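Local coordinates for protein transcriptional regulator (Corynebacterium diphtheriae, PDB 3LMM) that is of uncharacterised function but is probably a multi-domain transcriptional regulator that binds DNA, at residues Ile240-Phe245 with Asn254-Glu259; Gly47-Pro52 with Arg94-Glu99. All coordinates share one frame; numbering follows the deposited sequence.

Interaction 1 of 2, residues Ile240-Phe245 with Asn254-Glu259; sequences IELSIF and NRVVPE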
# COMPACT_ATOMS: atom_id res chain seq x y z
N ILE A 240 5.11 -22.51 -3.87
CA ILE A 240 3.67 -22.40 -4.00
C ILE A 240 3.19 -23.44 -5.00
O ILE A 240 3.90 -23.77 -5.95
CB ILE A 240 3.30 -20.98 -4.51
CG1 ILE A 240 1.81 -20.77 -4.49
CG2 ILE A 240 3.84 -20.76 -5.92
CD1 ILE A 240 1.44 -19.33 -4.53
N GLU A 241 2.00 -23.99 -4.79
CA GLU A 241 1.48 -25.00 -5.72
C GLU A 241 -0.03 -24.93 -5.80
O GLU A 241 -0.69 -24.44 -4.90
CB GLU A 241 1.94 -26.39 -5.28
CG GLU A 241 1.62 -26.71 -3.84
CD GLU A 241 2.04 -28.11 -3.44
OE1 GLU A 241 3.25 -28.44 -3.56
OE2 GLU A 241 1.17 -28.89 -2.98
N LEU A 242 -0.58 -25.45 -6.90
CA LEU A 242 -2.02 -25.42 -7.11
C LEU A 242 -2.69 -26.79 -7.12
O LEU A 242 -2.13 -27.76 -7.63
CB LEU A 242 -2.33 -24.69 -8.43
CG LEU A 242 -3.78 -24.63 -8.92
CD1 LEU A 242 -4.61 -23.69 -8.03
CD2 LEU A 242 -3.79 -24.14 -10.36
N SER A 243 -3.90 -26.84 -6.57
CA SER A 243 -4.71 -28.06 -6.51
C SER A 243 -6.14 -27.73 -6.92
O SER A 243 -6.89 -27.14 -6.15
CB SER A 243 -4.72 -28.64 -5.10
OG SER A 243 -3.44 -29.06 -4.69
N ILE A 244 -6.51 -28.15 -8.12
CA ILE A 244 -7.85 -27.92 -8.68
C ILE A 244 -8.87 -28.92 -8.16
O ILE A 244 -8.74 -30.12 -8.38
CB ILE A 244 -7.81 -28.07 -10.18
CG1 ILE A 244 -6.85 -27.03 -10.77
CG2 ILE A 244 -9.22 -27.99 -10.74
CD1 ILE A 244 -6.42 -27.36 -12.17
N PHE A 245 -9.91 -28.42 -7.52
CA PHE A 245 -10.95 -29.28 -6.99
C PHE A 245 -12.22 -29.19 -7.82
O PHE A 245 -12.37 -28.31 -8.66
CB PHE A 245 -11.29 -28.88 -5.56
CG PHE A 245 -10.26 -29.32 -4.57
CD1 PHE A 245 -10.26 -30.62 -4.09
CD2 PHE A 245 -9.32 -28.42 -4.09
CE1 PHE A 245 -9.34 -31.03 -3.15
CE2 PHE A 245 -8.38 -28.81 -3.14
CZ PHE A 245 -8.39 -30.11 -2.67
N ASN A 254 -6.95 -32.27 -10.13
CA ASN A 254 -5.64 -32.11 -10.75
C ASN A 254 -4.81 -31.11 -9.97
O ASN A 254 -5.35 -30.23 -9.31
CB ASN A 254 -5.83 -31.63 -12.18
CG ASN A 254 -4.57 -31.73 -12.98
OD1 ASN A 254 -3.61 -31.01 -12.72
ND2 ASN A 254 -4.55 -32.64 -13.93
N ARG A 255 -3.50 -31.24 -10.04
CA ARG A 255 -2.64 -30.32 -9.32
C ARG A 255 -1.42 -29.94 -10.13
O ARG A 255 -0.91 -30.75 -10.91
CB ARG A 255 -2.21 -30.95 -7.99
CG ARG A 255 -1.67 -32.35 -8.12
CD ARG A 255 -1.09 -32.86 -6.81
NE ARG A 255 -2.09 -33.18 -5.78
CZ ARG A 255 -2.80 -34.31 -5.73
NH1 ARG A 255 -3.68 -34.50 -4.75
NH2 ARG A 255 -2.63 -35.24 -6.66
N VAL A 256 -0.97 -28.70 -9.97
CA VAL A 256 0.21 -28.22 -10.69
C VAL A 256 1.24 -27.74 -9.67
O VAL A 256 1.03 -26.74 -9.00
CB VAL A 256 -0.16 -27.08 -11.68
CG1 VAL A 256 -1.09 -26.11 -11.02
CG2 VAL A 256 1.10 -26.38 -12.16
N VAL A 257 2.33 -28.49 -9.56
CA VAL A 257 3.41 -28.19 -8.61
C VAL A 257 4.70 -27.82 -9.35
O VAL A 257 5.31 -28.66 -10.01
CB VAL A 257 3.69 -29.42 -7.69
CG1 VAL A 257 2.56 -29.60 -6.69
CG2 VAL A 257 3.81 -30.69 -8.52
N PRO A 258 5.14 -26.56 -9.23
CA PRO A 258 6.37 -26.12 -9.90
C PRO A 258 7.62 -26.87 -9.45
O PRO A 258 7.71 -27.29 -8.29
CB PRO A 258 6.43 -24.63 -9.56
CG PRO A 258 5.80 -24.57 -8.22
CD PRO A 258 4.60 -25.48 -8.39
N GLU A 259 8.58 -27.03 -10.36
CA GLU A 259 9.82 -27.74 -10.05
C GLU A 259 10.66 -26.97 -9.03
O GLU A 259 10.93 -25.78 -9.22
CB GLU A 259 10.64 -27.97 -11.33
CG GLU A 259 9.94 -28.80 -12.40
CD GLU A 259 9.16 -27.95 -13.39
OE1 GLU A 259 8.43 -27.03 -12.95
OE2 GLU A 259 9.26 -28.22 -14.61
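L242 and V256 face each other as a hydrogen-bonded antiparallel pair. L242 N gives a nearly straight bond to V256 O (2.9 Å, 176° at the hydrogen), and V256 N returns one to L242 O (2.8 Å). Two residues on, I244 N bonds to N254 O at 2.7 Å, while the return bond from N254 N to I244 O is weak. Between these pairs S243 and R255 form a non-hydrogen-bonded pair.

The apolar contact is made by branches of the first pair. L242 turns CG away from its backbone N (chi1 175°), and its CB and CD2 both meet V256 CG1, with CD2 at 3.4 Å. That methyl lies between the backbone N and carbonyl carbon of V256, and the two side chains slant across one another. L242, V256 and I244 share the face packed on helix 264-278, where L242 touches L271, V256 touches Y270 and I244 touches V278.

The face carrying S243 and R255 is more polar. S243 OG lies 4.0 Å from R255 CB, approaching the aliphatic base of the arginine. E241 sets CG between its backbone N and carbonyl carbon (chi1 53°) and then runs out extended beside V257, the two pointing the same way. V257 CG1 lies along this chain, 3.6 Å from E241 CB and 3.4 Å from E241 OE1. The charged ends of E241 and R255 do not meet.

Past the last bridge, P258, which has no N-H to donate, sets CG and CD against I240 O, and its ring reaches Y270 on the helix. This is a two-stranded antiparallel beta hairpin at the edge of a mixed sheet: strand 240-245 bonds inward to strand 320-325, and strand 252-256 is one of the sheet's two outermost strands within the chain.

Interaction 2 of 2, residues Gly47-Pro52 with Arg94-Glu99; sequences GRRNGP and RIIGTE
R48 reaches across to G97 with the end of its guanidinium, the main polar approach between these two loops. NH2 lies 2.7 Å from G97 O, which sits at the edge of the guanidinium and near its plane, but the angle at the hydrogen is too poor for a hydrogen bond. Bends at chi2 and chi3 (130° and 67°) fold the side chain so that NH2 leads toward the opposite loop. The group has other ties: NH1 makes a weak hydrogen bond to E55 O, and NE forms a long, weak ion pair with E45.

Van der Waals contacts between the arginine ends and carbon atoms are loose. I96 CG2 stands 4.4 Å from R48 NH2, obliquely to the guanidinium, and T98 CA is at 3.8 Å from the same nitrogen. A second arginine meets the other branch of I96: R49 NH2 is 4.2 Å from I96 CD1, which lies at the guanidinium edge. I96 thus approaches both arginines, each through a different methyl, at long range.

Charged and polar groups in the loops are settled mainly by neighbours. R49 makes a salt bridge from NH1 to E44, and T98 OG1 hydrogen-bonds to E45, so the E44-E45 segment shortly before G47 engages a residue from each loop. The backbone of I96 and G97 is tied to G87, just past strand 82-86, and that of T98 to R128.

The contact is a loop-to-loop packing within the Schlafen AlbA_2-like region, joining the connections that follow strands 41-43 and 82-86. The side chain of I96 is about 12 Å from the cobalt(II) ion bound at D41, F42 and D90.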
# COMPACT_ATOMS: atom_id res chain seq x y z
N GLY A 47 1.52 26.97 0.37
CA GLY A 47 0.27 27.49 -0.15
C GLY A 47 -0.32 28.63 0.64
O GLY A 47 -1.52 28.90 0.57
N ARG A 48 0.51 29.31 1.41
CA ARG A 48 -0.01 30.40 2.21
C ARG A 48 0.77 31.68 1.95
O ARG A 48 0.35 32.77 2.35
CB ARG A 48 0.05 30.02 3.68
CG ARG A 48 -1.24 30.30 4.39
CD ARG A 48 -1.69 29.10 5.17
NE ARG A 48 -0.83 28.74 6.30
CZ ARG A 48 -0.73 29.43 7.43
NH1 ARG A 48 -1.43 30.54 7.60
NH2 ARG A 48 0.05 28.99 8.40
N ARG A 49 1.90 31.54 1.27
CA ARG A 49 2.72 32.69 0.95
C ARG A 49 2.19 33.43 -0.26
O ARG A 49 1.97 32.85 -1.32
CB ARG A 49 4.17 32.27 0.71
CG ARG A 49 5.12 32.65 1.84
CD ARG A 49 5.19 34.17 2.05
NE ARG A 49 6.26 34.52 2.97
CZ ARG A 49 6.30 34.14 4.25
NH1 ARG A 49 5.31 33.41 4.75
NH2 ARG A 49 7.33 34.47 5.02
N ASN A 50 1.99 34.74 -0.07
CA ASN A 50 1.49 35.64 -1.11
C ASN A 50 2.54 36.71 -1.41
O ASN A 50 2.35 37.56 -2.29
CB ASN A 50 0.19 36.29 -0.65
CG ASN A 50 -0.33 37.33 -1.63
OD1 ASN A 50 0.20 38.44 -1.71
ND2 ASN A 50 -1.36 36.97 -2.38
N GLY A 51 3.65 36.66 -0.68
CA GLY A 51 4.73 37.61 -0.87
C GLY A 51 4.82 38.60 0.28
O GLY A 51 5.59 38.40 1.23
N PRO A 52 4.04 39.69 0.21
CA PRO A 52 4.05 40.71 1.26
C PRO A 52 3.35 40.23 2.54
O PRO A 52 3.88 40.37 3.65
CB PRO A 52 3.33 41.89 0.60
CG PRO A 52 2.32 41.20 -0.27
CD PRO A 52 3.09 40.04 -0.86
N ARG A 94 11.87 32.11 11.13
CA ARG A 94 10.75 32.95 11.52
C ARG A 94 9.50 32.12 11.78
O ARG A 94 9.16 31.24 10.99
CB ARG A 94 10.46 33.96 10.42
CG ARG A 94 11.51 35.03 10.31
CD ARG A 94 11.32 35.88 9.09
NE ARG A 94 12.31 36.93 9.06
CZ ARG A 94 12.58 37.70 8.01
NH1 ARG A 94 13.52 38.64 8.11
NH2 ARG A 94 11.91 37.52 6.88
N ILE A 95 8.82 32.41 12.89
CA ILE A 95 7.60 31.68 13.24
C ILE A 95 6.41 32.13 12.38
O ILE A 95 6.07 33.31 12.37
CB ILE A 95 7.22 31.85 14.74
CG1 ILE A 95 8.16 31.04 15.62
CG2 ILE A 95 5.80 31.37 14.99
CD1 ILE A 95 9.25 31.85 16.26
N ILE A 96 5.80 31.19 11.67
CA ILE A 96 4.65 31.47 10.82
C ILE A 96 3.43 30.83 11.45
O ILE A 96 2.40 31.47 11.61
CB ILE A 96 4.82 30.88 9.40
CG1 ILE A 96 6.21 31.19 8.85
CG2 ILE A 96 3.72 31.40 8.49
CD1 ILE A 96 6.56 32.66 8.77
N GLY A 97 3.54 29.55 11.80
CA GLY A 97 2.43 28.85 12.42
C GLY A 97 1.60 28.01 11.47
O GLY A 97 1.77 28.08 10.25
N THR A 98 0.69 27.22 12.02
CA THR A 98 -0.17 26.38 11.21
C THR A 98 -1.34 25.88 12.04
O THR A 98 -1.18 25.56 13.21
CB THR A 98 0.63 25.20 10.60
OG1 THR A 98 -0.28 24.24 10.06
CG2 THR A 98 1.50 24.56 11.66
N GLU A 99 -2.51 25.83 11.42
CA GLU A 99 -3.72 25.40 12.09
C GLU A 99 -4.19 24.05 11.60
O GLU A 99 -5.31 23.61 11.89
CB GLU A 99 -4.81 26.45 11.88
CG GLU A 99 -4.34 27.88 12.12
CD GLU A 99 -4.00 28.15 13.58
OE1 GLU A 99 -2.96 28.81 13.84
OE2 GLU A 99 -4.79 27.73 14.47

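In the fold
Interactions 1 and 2 lie on opposite sides of the chain's centre, 61 Å apart between centres and about 46 Å between nearest atoms, and they do not touch. Interaction 2 comes first along the chain and closes before interaction 1 opens. Each belongs to its own sheet: the loops of 47-52 and 94-99 follow the neighbouring parallel strands 41-43 and 82-86 of a four-stranded mixed sheet, whereas 240-245 and 254-259 form the hairpin edge of a six-stranded one. The contacts thus mark separate alpha-beta units, interaction 2 in the Schlafen AlbA_2-like unit, interaction 1 in that including the RecG C-terminal-like region, consistent with a modular, multi-domain regulator.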